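PDB 5AWW: putative preprotein translocase, SecG subunit from Thermus thermophilus, which probably takes part in an early step of protein export across the cell membrane, as the small SecG subunit of the preprotein translocase. Local coordinates for residues C[4-7]-C[8-12]; C[19-22]-C[23-27]; C[52-55]-C[56-60]. One frame throughout, in Å; residues are numbered along the deposited sequence.

Interaction 1: residues C[4-7]-C[8-12]; sequences LYTL and VILFY. With OLC ((2R)-2,3-dihydroxypropyl (9Z)-octadec-9-enoate), chain K.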
loop_
_atom_site.group_PDB
_atom_site.type_symbol
_atom_site.label_atom_id
_atom_site.label_comp_id
_atom_site.label_asym_id
_atom_site.label_seq_id
_atom_site.Cartn_x
_atom_site.Cartn_y
_atom_site.Cartn_z
ATOM N N LEU C 4 -32.358 15.529 23.018
ATOM C CA LEU C 4 -31.804 14.186 23.133
ATOM C C LEU C 4 -30.863 13.879 21.974
ATOM O O LEU C 4 -29.709 13.488 22.178
ATOM C CB LEU C 4 -32.929 13.152 23.192
ATOM C CG LEU C 4 -32.494 11.705 23.416
ATOM C CD1 LEU C 4 -31.682 11.594 24.693
ATOM C CD2 LEU C 4 -33.700 10.784 23.463
ATOM N N TYR C 5 -31.368 14.071 20.760
ATOM C CA TYR C 5 -30.595 13.839 19.546
ATOM C C TYR C 5 -29.354 14.722 19.509
ATOM O O TYR C 5 -28.280 14.279 19.103
ATOM C CB TYR C 5 -31.463 14.091 18.312
ATOM C CG TYR C 5 -30.851 13.621 17.015
ATOM C CD1 TYR C 5 -30.334 12.339 16.894
ATOM C CD2 TYR C 5 -30.812 14.452 15.902
ATOM C CE1 TYR C 5 -29.781 11.901 15.706
ATOM C CE2 TYR C 5 -30.263 14.021 14.707
ATOM C CZ TYR C 5 -29.747 12.745 14.616
ATOM O OH TYR C 5 -29.199 12.309 13.431
ATOM N N THR C 6 -29.508 15.971 19.940
ATOM C CA THR C 6 -28.389 16.902 20.000
ATOM C C THR C 6 -27.323 16.400 20.964
ATOM O O THR C 6 -26.133 16.540 20.704
ATOM C CB THR C 6 -28.839 18.308 20.430
ATOM O OG1 THR C 6 -29.825 18.798 19.513
ATOM C CG2 THR C 6 -27.657 19.266 20.454
ATOM N N LEU C 7 -27.758 15.808 22.073
ATOM C CA LEU C 7 -26.838 15.272 23.073
ATOM C C LEU C 7 -26.100 14.047 22.543
ATOM O O LEU C 7 -24.909 13.861 22.811
ATOM C CB LEU C 7 -27.587 14.918 24.359
ATOM C CG LEU C 7 -28.074 16.085 25.220
ATOM C CD1 LEU C 7 -28.910 15.576 26.379
ATOM C CD2 LEU C 7 -26.899 16.908 25.722
ATOM N N VAL C 8 -26.817 13.212 21.797
ATOM C CA VAL C 8 -26.208 12.056 21.149
ATOM C C VAL C 8 -25.150 12.507 20.144
ATOM O O VAL C 8 -24.048 11.953 20.090
ATOM C CB VAL C 8 -27.262 11.191 20.432
ATOM C CG1 VAL C 8 -26.591 10.086 19.626
ATOM C CG2 VAL C 8 -28.237 10.605 21.439
ATOM N N ILE C 9 -25.487 13.524 19.358
ATOM C CA ILE C 9 -24.567 14.056 18.363
ATOM C C ILE C 9 -23.347 14.675 19.033
ATOM O O ILE C 9 -22.222 14.494 18.569
ATOM C CB ILE C 9 -25.257 15.096 17.464
ATOM C CG1 ILE C 9 -26.328 14.417 16.611
ATOM C CG2 ILE C 9 -24.246 15.788 16.563
ATOM C CD1 ILE C 9 -27.374 15.367 16.097
ATOM N N LEU C 10 -23.573 15.397 20.126
ATOM C CA LEU C 10 -22.480 15.986 20.889
ATOM C C LEU C 10 -21.564 14.902 21.439
ATOM O O LEU C 10 -20.346 15.070 21.473
ATOM C CB LEU C 10 -23.015 16.855 22.028
ATOM C CG LEU C 10 -23.527 18.245 21.641
ATOM C CD1 LEU C 10 -24.130 18.951 22.845
ATOM C CD2 LEU C 10 -22.411 19.078 21.030
ATOM N N PHE C 11 -22.149 13.786 21.866
ATOM C CA PHE C 11 -21.347 12.665 22.337
ATOM C C PHE C 11 -20.521 12.075 21.201
ATOM O O PHE C 11 -19.353 11.744 21.385
ATOM C CB PHE C 11 -22.231 11.591 22.966
ATOM C CG PHE C 11 -22.204 11.597 24.466
ATOM C CD1 PHE C 11 -23.113 12.355 25.186
ATOM C CD2 PHE C 11 -21.259 10.858 25.156
ATOM C CE1 PHE C 11 -23.084 12.366 26.566
ATOM C CE2 PHE C 11 -21.226 10.865 26.536
ATOM C CZ PHE C 11 -22.137 11.620 27.240
ATOM N N TYR C 12 -21.137 11.958 20.030
ATOM C CA TYR C 12 -20.465 11.468 18.827
ATOM C C TYR C 12 -19.251 12.328 18.477
ATOM O O TYR C 12 -18.144 11.820 18.280
ATOM C CB TYR C 12 -21.460 11.446 17.665
ATOM C CG TYR C 12 -21.007 10.704 16.433
ATOM C CD1 TYR C 12 -20.793 9.333 16.464
ATOM C CD2 TYR C 12 -20.830 11.367 15.227
ATOM C CE1 TYR C 12 -20.390 8.647 15.332
ATOM C CE2 TYR C 12 -20.432 10.692 14.091
ATOM C CZ TYR C 12 -20.213 9.332 14.148
ATOM O OH TYR C 12 -19.815 8.657 13.020
HETATM C C18 OLC K . -31.885 17.532 13.329
HETATM C C10 OLC K . -23.188 20.497 17.048
HETATM C C9 OLC K . -22.365 20.962 17.984
HETATM C C17 OLC K . -31.142 17.785 14.624
HETATM C C11 OLC K . -24.554 19.995 17.449
HETATM C C8 OLC K . -20.991 21.464 17.608
HETATM C C16 OLC K . -29.896 18.630 14.384
HETATM C C12 OLC K . -25.547 20.198 16.313
HETATM C C7 OLC K . -20.630 22.669 18.465
HETATM C C15 OLC K . -29.052 18.712 15.649
HETATM C C13 OLC K . -26.802 19.367 16.555
HETATM C C6 OLC K . -19.176 23.064 18.240
HETATM C C14 OLC K . -27.785 19.519 15.402
#
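Val8 N, Ile9 N, Leu10 N and Phe11 N donate in turn to Leu4 O, Tyr5 O, Thr6 O and Leu7 O, an unbroken i to i+4 series that makes 4-12 regular alpha helix near the start of helix 3-25. The distinctive side-chain meeting is a CH-pi contact one turn apart: the methyl Ile9 CD1 lies over one face of the Tyr5 ring, 3.7 Å from its centroid and 20° off the normal. Its closest ring atom is Tyr5 CE2 at 3.5 Å, so the methyl is displaced toward the rim. Tyr5 carries CG anti to the backbone N (chi1 -169°), which swings the ring to where the Ile9 methyl can cover it. The same ring receives lipid at its edge: C17 of a monoolein chain lies near the ring plane, 3.6 Å from Tyr5 CD2. That acyl chain also reaches Ile9 CD1 through C15 at 3.8 Å and Leu10 CD2 through C9 at 3.6 Å. Thr6 faces the lipid too, but its OG1 is hydrogen-bonded to Asp2 O. Elsewhere, Tyr5 packs on Ile70 and Trp73 of the same chain and on an aromatic side chain of another protein chain. With Leu4 O to Leu7 O all accepting backbone N-H groups and the threonine hydroxyl tied back to Asp2, this predicted transmembrane segment offers hydrocarbon and ring surface to the acyl chain.

Interaction 2: residues C[19-22]-C[23-27]; sequences LVYL and VLVQE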
loop_
_atom_site.group_PDB
_atom_site.type_symbol
_atom_site.label_atom_id
_atom_site.label_comp_id
_atom_site.label_asym_id
_atom_site.label_seq_id
_atom_site.Cartn_x
_atom_site.Cartn_y
_atom_site.Cartn_z
ATOM N N LEU C 19 -10.828 10.909 20.260
ATOM C CA LEU C 19 -10.149 9.823 19.566
ATOM C C LEU C 19 -9.011 10.368 18.705
ATOM O O LEU C 19 -7.919 9.797 18.663
ATOM C CB LEU C 19 -11.137 9.034 18.712
ATOM C CG LEU C 19 -10.726 7.606 18.359
ATOM C CD1 LEU C 19 -10.510 6.790 19.624
ATOM C CD2 LEU C 19 -11.774 6.959 17.473
ATOM N N VAL C 20 -9.277 11.482 18.028
ATOM C CA VAL C 20 -8.253 12.172 17.253
ATOM C C VAL C 20 -7.077 12.558 18.138
ATOM O O VAL C 20 -5.918 12.323 17.787
ATOM C CB VAL C 20 -8.805 13.440 16.578
ATOM C CG1 VAL C 20 -7.698 14.173 15.832
ATOM C CG2 VAL C 20 -9.938 13.083 15.639
ATOM N N TYR C 21 -7.384 13.146 19.291
ATOM C CA TYR C 21 -6.353 13.561 20.235
ATOM C C TYR C 21 -5.506 12.371 20.668
ATOM O O TYR C 21 -4.277 12.426 20.623
ATOM C CB TYR C 21 -6.978 14.240 21.458
ATOM C CG TYR C 21 -5.964 14.722 22.475
ATOM C CD1 TYR C 21 -5.346 15.958 22.336
ATOM C CD2 TYR C 21 -5.628 13.939 23.573
ATOM C CE1 TYR C 21 -4.418 16.400 23.263
ATOM C CE2 TYR C 21 -4.701 14.373 24.504
ATOM C CZ TYR C 21 -4.099 15.604 24.345
ATOM O OH TYR C 21 -3.177 16.036 25.272
ATOM N N LEU C 22 -6.170 11.292 21.071
ATOM C CA LEU C 22 -5.480 10.093 21.535
ATOM C C LEU C 22 -4.580 9.489 20.464
ATOM O O LEU C 22 -3.459 9.075 20.753
ATOM C CB LEU C 22 -6.487 9.044 22.006
ATOM C CG LEU C 22 -7.230 9.326 23.311
ATOM C CD1 LEU C 22 -8.180 8.186 23.616
ATOM C CD2 LEU C 22 -6.253 9.533 24.456
ATOM N N VAL C 23 -5.074 9.437 19.230
ATOM C CA VAL C 23 -4.293 8.875 18.131
ATOM C C VAL C 23 -3.077 9.749 17.813
ATOM O O VAL C 23 -1.962 9.242 17.667
ATOM C CB VAL C 23 -5.158 8.695 16.865
ATOM C CG1 VAL C 23 -4.292 8.341 15.666
ATOM C CG2 VAL C 23 -6.211 7.622 17.099
ATOM N N LEU C 24 -3.292 11.059 17.724
ATOM C CA LEU C 24 -2.206 11.999 17.452
ATOM C C LEU C 24 -1.128 11.973 18.539
ATOM O O LEU C 24 0.061 12.060 18.240
ATOM C CB LEU C 24 -2.758 13.419 17.297
ATOM C CG LEU C 24 -3.452 13.702 15.963
ATOM C CD1 LEU C 24 -4.000 15.119 15.914
ATOM C CD2 LEU C 24 -2.485 13.457 14.817
ATOM N N VAL C 25 -1.551 11.849 19.794
ATOM C CA VAL C 25 -0.623 11.796 20.921
ATOM C C VAL C 25 0.254 10.544 20.871
ATOM O O VAL C 25 1.466 10.616 21.094
ATOM C CB VAL C 25 -1.375 11.846 22.272
ATOM C CG1 VAL C 25 -0.484 11.369 23.410
ATOM C CG2 VAL C 25 -1.885 13.252 22.541
ATOM N N GLN C 26 -0.356 9.401 20.574
ATOM C CA GLN C 26 0.388 8.150 20.488
ATOM C C GLN C 26 1.291 8.134 19.261
ATOM O O GLN C 26 0.988 7.480 18.262
ATOM C CB GLN C 26 -0.563 6.954 20.453
ATOM C CG GLN C 26 -1.451 6.835 21.674
ATOM C CD GLN C 26 -2.241 5.545 21.693
ATOM O OE1 GLN C 26 -1.709 4.475 21.398
ATOM N NE2 GLN C 26 -3.520 5.638 22.036
ATOM N N GLU C 27 2.401 8.861 19.344
ATOM C CA GLU C 27 3.364 8.923 18.252
ATOM C C GLU C 27 4.198 7.649 18.201
ATOM O O GLU C 27 4.708 7.196 19.224
ATOM C CB GLU C 27 4.268 10.147 18.403
ATOM C CG GLU C 27 3.517 11.464 18.459
ATOM C CD GLU C 27 4.441 12.667 18.485
ATOM O OE1 GLU C 27 5.639 12.505 18.175
ATOM O OE2 GLU C 27 3.967 13.775 18.817
#
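One face of the Tyr21 ring is covered by Val25 CG2, the methyl standing 3.6 Å above the ring plane and offset toward the rim. It lies 3.8 Å from the ring centroid and 19° off the normal, a CH-pi contact across one helical turn. Tyr21 CE2 is the ring atom nearest to Val25 CG2, at 3.6 Å, and CZ follows closely, which places the methyl toward the hydroxyl-bearing end of the ring. The ring is brought there by Tyr21 CG standing anti to the backbone N (chi1 -179°); Val25 in turn holds CG2 anti to its carbonyl carbon, directing that methyl back along the helix. A bound monoolein also touches Tyr21. One residue round the helix, Val20 and Leu24 lie side by side and point the same way, with Val20 CG1 3.8 Å from Leu24 CD1; both also pack on apolar side chains of another protein chain. Leu19 and Leu22 instead turn to helix 50-72, where they meet Leu59.

The backbone continues the i to i+4 pattern until Gln26 N donates to Leu22 O at 3.1 Å. The helix gives way at Gln26, whose psi is 76° and which forms the centre of an inverse gamma turn whose Glu27 N to Val25 O bond is weak. Its CG lies against Leu22 O, while the amide beyond is engaged elsewhere: OE1 bonds to an aromatic side chain of another protein chain and NE2 weakly to Leu52 O. The chemistry thus changes along the segment, from methyl-on-ring and aliphatic contacts within the predicted membrane helix to a buried glutamine amide that ties the helix end to another protein chain and, more weakly, to helix 50-72.

Interaction 3: residues C[52-55]-C[56-60]; sequences LYRL and TVILG. With OLC ((2R)-2,3-dihydroxypropyl (9Z)-octadec-9-enoate), chain M; OLC ((2R)-2,3-dihydroxypropyl (9Z)-octadec-9-enoate), chain L.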
loop_
_atom_site.group_PDB
_atom_site.type_symbol
_atom_site.label_atom_id
_atom_site.label_comp_id
_atom_site.label_asym_id
_atom_site.label_seq_id
_atom_site.Cartn_x
_atom_site.Cartn_y
_atom_site.Cartn_z
ATOM N N LEU C 52 -3.892 4.257 27.163
ATOM C CA LEU C 52 -4.433 4.926 25.987
ATOM C C LEU C 52 -4.710 3.934 24.861
ATOM O O LEU C 52 -5.544 4.190 24.002
ATOM C CB LEU C 52 -3.484 6.022 25.496
ATOM C CG LEU C 52 -3.338 7.301 26.327
ATOM C CD1 LEU C 52 -2.494 7.080 27.578
ATOM C CD2 LEU C 52 -2.753 8.421 25.477
ATOM N N TYR C 53 -3.999 2.809 24.861
ATOM C CA TYR C 53 -4.272 1.729 23.914
ATOM C C TYR C 53 -5.679 1.186 24.151
ATOM O O TYR C 53 -6.534 1.185 23.252
ATOM C CB TYR C 53 -3.234 0.608 24.053
ATOM C CG TYR C 53 -3.523 -0.632 23.230
ATOM C CD1 TYR C 53 -4.301 -1.668 23.740
ATOM C CD2 TYR C 53 -3.004 -0.776 21.950
ATOM C CE1 TYR C 53 -4.564 -2.802 22.994
ATOM C CE2 TYR C 53 -3.262 -1.909 21.195
ATOM C CZ TYR C 53 -4.042 -2.918 21.722
ATOM O OH TYR C 53 -4.299 -4.045 20.975
ATOM N N ARG C 54 -5.906 0.728 25.377
ATOM C CA ARG C 54 -7.190 0.170 25.776
ATOM C C ARG C 54 -8.291 1.222 25.643
ATOM O O ARG C 54 -9.421 0.913 25.243
ATOM C CB ARG C 54 -7.110 -0.361 27.211
ATOM C CG ARG C 54 -8.076 -1.496 27.520
ATOM C CD ARG C 54 -8.031 -1.857 28.999
ATOM N NE ARG C 54 -8.055 -0.663 29.839
ATOM C CZ ARG C 54 -9.164 -0.087 30.295
ATOM N NH1 ARG C 54 -10.351 -0.600 29.999
ATOM N NH2 ARG C 54 -9.083 1.000 31.051
ATOM N N LEU C 55 -7.949 2.469 25.963
ATOM C CA LEU C 55 -8.903 3.567 25.854
ATOM C C LEU C 55 -9.296 3.825 24.404
ATOM O O LEU C 55 -10.456 4.117 24.112
ATOM C CB LEU C 55 -8.333 4.844 26.471
ATOM C CG LEU C 55 -9.260 6.059 26.453
ATOM C CD1 LEU C 55 -10.589 5.734 27.117
ATOM C CD2 LEU C 55 -8.598 7.245 27.130
ATOM N N THR C 56 -8.330 3.719 23.497
ATOM C CA THR C 56 -8.607 3.927 22.086
ATOM C C THR C 56 -9.452 2.792 21.538
ATOM O O THR C 56 -10.334 3.025 20.719
ATOM C CB THR C 56 -7.323 4.050 21.244
ATOM O OG1 THR C 56 -6.344 3.122 21.722
ATOM C CG2 THR C 56 -6.763 5.458 21.329
ATOM N N VAL C 57 -9.188 1.566 21.982
ATOM C CA VAL C 57 -10.018 0.447 21.541
ATOM C C VAL C 57 -11.464 0.648 21.990
ATOM O O VAL C 57 -12.406 0.555 21.186
ATOM C CB VAL C 57 -9.502 -0.899 22.073
ATOM C CG1 VAL C 57 -10.474 -2.010 21.717
ATOM C CG2 VAL C 57 -8.121 -1.194 21.511
ATOM N N ILE C 58 -11.627 0.946 23.276
ATOM C CA ILE C 58 -12.946 1.203 23.845
ATOM C C ILE C 58 -13.677 2.332 23.121
ATOM O O ILE C 58 -14.854 2.204 22.786
ATOM C CB ILE C 58 -12.845 1.544 25.343
ATOM C CG1 ILE C 58 -12.396 0.312 26.126
ATOM C CG2 ILE C 58 -14.177 2.055 25.871
ATOM C CD1 ILE C 58 -12.299 0.535 27.607
ATOM N N LEU C 59 -12.969 3.428 22.868
ATOM C CA LEU C 59 -13.568 4.586 22.218
ATOM C C LEU C 59 -13.845 4.321 20.745
ATOM O O LEU C 59 -14.684 4.981 20.133
ATOM C CB LEU C 59 -12.671 5.811 22.374
ATOM C CG LEU C 59 -12.663 6.438 23.766
ATOM C CD1 LEU C 59 -11.750 7.648 23.798
ATOM C CD2 LEU C 59 -14.075 6.815 24.185
ATOM N N GLY C 60 -13.128 3.359 20.177
ATOM C CA GLY C 60 -13.363 2.949 18.809
ATOM C C GLY C 60 -14.680 2.208 18.755
ATOM O O GLY C 60 -15.519 2.464 17.884
HETATM C C10 OLC M . -16.340 -1.223 27.369
HETATM C C9 OLC M . -16.218 -1.946 28.487
HETATM C C17 OLC M . -23.184 2.126 23.437
HETATM C C11 OLC M . -17.327 -1.576 26.274
HETATM C C8 OLC M . -15.198 -1.494 29.505
HETATM C C16 OLC M . -21.685 1.894 23.314
HETATM C C12 OLC M . -17.957 -0.300 25.716
HETATM C C7 OLC M . -15.757 -1.580 30.920
HETATM C C15 OLC M . -21.276 0.601 24.007
HETATM C C13 OLC M . -19.288 -0.593 25.028
HETATM C C6 OLC M . -14.997 -0.618 31.830
HETATM C C14 OLC M . -19.768 0.607 24.219
HETATM C C5 OLC M . -13.511 -0.968 31.917
HETATM C C4 OLC M . -12.717 0.148 32.600
HETATM C C3 OLC M . -11.310 -0.265 33.055
HETATM C C18 OLC L . -16.270 -2.028 15.837
HETATM C C10 OLC L . -8.234 -2.947 16.790
HETATM C C9 OLC L . -7.267 -3.576 17.457
HETATM C C17 OLC L . -15.511 -1.495 14.640
HETATM C C11 OLC L . -9.536 -2.580 17.469
HETATM C C8 OLC L . -7.442 -3.930 18.915
HETATM C C16 OLC L . -14.015 -1.759 14.770
HETATM C C12 OLC L . -9.793 -1.078 17.354
HETATM C C7 OLC L . -6.974 -5.358 19.173
HETATM C C15 OLC L . -13.440 -1.134 16.039
HETATM C C13 OLC L . -11.290 -0.778 17.341
HETATM C C6 OLC L . -7.130 -5.729 20.645
HETATM C C14 OLC L . -11.950 -1.443 16.139
#
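Thr56 folds its side chain back onto the carbonyls of Leu52 and Tyr53, one turn earlier in helix 50-72, the second predicted transmembrane helix of this SecG chain. Its CB lies 3.3 Å from Leu52 O, and the methyl CG2 also packs against that carbonyl. At the tip, OG1 sits between the backbone N and the carbonyl carbon (chi1 39°) and stands near both Leu52 O and Tyr53 O, the latter so close that its distance is doubtful, and the one proton cannot be assigned between them. Thr56 N also donates to Leu52 O, from 41° out of the carbonyl plane, well off the lone-pair directions.

Leu55 and Leu59 run side by side in the same direction, with Leu55 CG 4.0 Å from Leu59 CD1. Both also touch Leu22 of helix 3-25. An alanine at Leu55 would remove the branched end and would probably leave Leu59 CD1 without its neighbour one turn back, weakening the apolar join to Leu22.

On the Tyr53 side, Val57 CG2 lies over one ring face, 4.2 Å from CE1 of Tyr53 and offset toward the rim. A monoolein acyl chain borders both: its C8 comes 3.8 Å from Val57 CG2, and its C6 approaches Tyr53 OH. Tyr53 and Val57 also pack on aromatic side chains of another protein chain. In Arg54 the bend at chi3 (45°) sets the guanidinium alongside Ile58, where NH1 meets the methyl CD1. The acyl carbon C3 of a second monoolein lies against Arg54 NH1, oblique to the guanidinium and as a van der Waals neighbour only.

Interactions 1 and 2 occupy opposite ends of helix 3-25, their centres 22 Å apart and their nearest atoms about 8 Å from each other. Interaction 3 lies on helix 50-72 with its centre 11 Å from that of interaction 2, and these two touch directly: Leu22 CD1 is 3.6 Å from Leu59 CD1, and Leu19 CD1 is 3.6 Å from Leu59 CB. Gln26 NE2 adds a polar approach, 3.2 Å from Leu52 O. The two predicted transmembrane helices meet here and again near interaction 1, where Tyr5 and Tyr12 touch Ile70. Monoolein borders all three: one molecule lies along interaction 1, two flank interaction 3, and a bound monoolein touches Tyr21 of interaction 2.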